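Local coordinates for protein putative TetR-family transcriptional regulator (Bordetella parapertussis 12822, PDB 3CCY) that probably binds cis-regulatory DNA as a TetR-family transcription factor, using a predicted helix-turn-helix motif to control transcription, at residues A[67-70]-A[71-75]. Sequence-based numbering, arbitrary orientation.
Sequences TTHV and DSLLE
Asp71 N donates to Thr67 O, the first of four successive i to i+4 backbone bonds that bind residues 67-70 to the turn that follows. Ser72 N to Thr68 O, Leu73 N to His69 O and Leu74 N to Val70 O complete the set, all four within 2.9-3.1 Å, and the last has the straightest N-H geometry (166°).

The side chains of Thr67 and Asp71 run side by side in the same direction. Thr67 turns its methyl to the carboxylate, CG2 lying 3.6 Å from Asp71 OD2, while its hydroxyl bonds back to Arg63 O. Threonine suits this partly exposed place because it satisfies its OG1 within the helix and still offers a methyl branch to its neighbour; its side chain also touches Leu127 of helix 122-145. With Asp71 CG beside its own backbone N (chi1 -78°), CG lies 3.2 Å from Thr67 O, the oxygen that already accepts Asp71 N. The carboxylate's attractive partner is Lys130 of helix 122-145, salt-bridged to OD1, so an aspartate fits this partly exposed edge.

Valine and leucines fill the buried flanks. Val70 CG2 and Leu74 CD1 make a loose contact at 4.4 Å, and both residues pack against helix 122-145, Val70 on Lys130 and Leu74 on Glu133 and Tyr137. Leu73 CD2 comes obliquely to the His69 ring, 4.3 Å from NE2, a nitrogen buried without a polar partner in the model. His69 and Leu73 both touch Ile101 of helix 87-115, and Leu73 also meets Phe98.

Helix 58-81 thus turns His69 and Leu73 to helix 87-115, Thr67, Val70, Asp71 and Leu74 to helix 122-145, and polar Thr68 and Glu75 to the exposed side, as befits the all-helical TetR-family fold, in which this long helix follows the predicted helix-turn-helix and packs into the C-terminal helical domain.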
loop_
_atom_site.group_PDB
_atom_site.type_symbol
_atom_site.label_atom_id
_atom_site.label_comp_id
_atom_site.label_asym_id
_atom_site.label_seq_id
_atom_site.Cartn_x
_atom_site.Cartn_y
_atom_site.Cartn_z
ATOM N N THR A 67 -19.169 1.408 2.664
ATOM C CA THR A 67 -20.124 1.840 1.647
ATOM C C THR A 67 -20.284 3.362 1.650
ATOM O O THR A 67 -20.218 4.009 0.596
ATOM C CB THR A 67 -21.487 1.141 1.833
ATOM O OG1 THR A 67 -21.315 -0.270 1.653
ATOM C CG2 THR A 67 -22.503 1.632 0.830
ATOM N N THR A 68 -20.480 3.937 2.827
ATOM C CA THR A 68 -20.693 5.364 2.895
ATOM C C THR A 68 -19.407 6.086 2.500
ATOM O O THR A 68 -19.454 7.127 1.864
ATOM C CB THR A 68 -21.236 5.842 4.265
ATOM O OG1 THR A 68 -20.181 5.860 5.234
ATOM C CG2 THR A 68 -22.391 4.948 4.742
ATOM N N HIS A 69 -18.258 5.510 2.833
ATOM C CA HIS A 69 -17.005 6.138 2.506
ATOM C C HIS A 69 -16.683 6.168 0.998
ATOM O O HIS A 69 -16.221 7.205 0.482
ATOM C CB HIS A 69 -15.862 5.448 3.243
ATOM C CG HIS A 69 -14.543 6.092 3.003
ATOM N ND1 HIS A 69 -14.165 7.253 3.637
ATOM C CD2 HIS A 69 -13.512 5.748 2.195
ATOM C CE1 HIS A 69 -12.956 7.593 3.233
ATOM N NE2 HIS A 69 -12.547 6.705 2.350
ATOM N N VAL A 70 -16.856 5.043 0.311
ATOM C CA VAL A 70 -16.615 5.010 -1.140
ATOM C C VAL A 70 -17.710 5.800 -1.871
ATOM O O VAL A 70 -17.409 6.491 -2.841
ATOM C CB VAL A 70 -16.405 3.570 -1.728
ATOM C CG1 VAL A 70 -17.677 2.775 -1.788
ATOM C CG2 VAL A 70 -15.726 3.628 -3.142
ATOM N N ASP A 71 -18.956 5.751 -1.370
ATOM C CA ASP A 71 -20.033 6.543 -1.966
ATOM C C ASP A 71 -19.697 8.035 -1.893
ATOM O O ASP A 71 -19.865 8.757 -2.860
ATOM C CB ASP A 71 -21.403 6.251 -1.314
ATOM C CG ASP A 71 -22.024 4.952 -1.809
ATOM O OD1 ASP A 71 -21.505 4.352 -2.772
ATOM O OD2 ASP A 71 -23.038 4.513 -1.231
ATOM N N SER A 72 -19.176 8.477 -0.759
ATOM C CA SER A 72 -18.781 9.885 -0.586
ATOM C C SER A 72 -17.653 10.293 -1.540
ATOM O O SER A 72 -17.707 11.360 -2.176
ATOM C CB SER A 72 -18.353 10.127 0.852
ATOM O OG SER A 72 -18.648 11.448 1.244
ATOM N N LEU A 73 -16.634 9.442 -1.638
ATOM C CA LEU A 73 -15.504 9.702 -2.485
ATOM C C LEU A 73 -15.963 9.828 -3.958
ATOM O O LEU A 73 -15.537 10.738 -4.681
ATOM C CB LEU A 73 -14.496 8.567 -2.309
ATOM C CG LEU A 73 -13.027 8.740 -2.642
ATOM C CD1 LEU A 73 -12.492 10.157 -2.416
ATOM C CD2 LEU A 73 -12.213 7.697 -1.835
ATOM N N LEU A 74 -16.831 8.908 -4.388
ATOM C CA LEU A 74 -17.378 8.929 -5.742
ATOM C C LEU A 74 -18.163 10.202 -6.043
ATOM O O LEU A 74 -17.985 10.786 -7.097
ATOM C CB LEU A 74 -18.250 7.682 -6.018
ATOM C CG LEU A 74 -17.462 6.372 -6.268
ATOM C CD1 LEU A 74 -18.420 5.180 -6.272
ATOM C CD2 LEU A 74 -16.655 6.383 -7.588
ATOM N N GLU A 75 -19.012 10.641 -5.119
ATOM C CA GLU A 75 -19.810 11.834 -5.360
ATOM C C GLU A 75 -18.900 13.045 -5.440
ATOM O O GLU A 75 -19.042 13.846 -6.351
ATOM C CB GLU A 75 -20.884 12.059 -4.298
ATOM C CG GLU A 75 -22.227 12.651 -4.821
ATOM C CD GLU A 75 -22.281 13.089 -6.336
ATOM O OE1 GLU A 75 -21.896 14.255 -6.650
ATOM O OE2 GLU A 75 -22.769 12.277 -7.195
#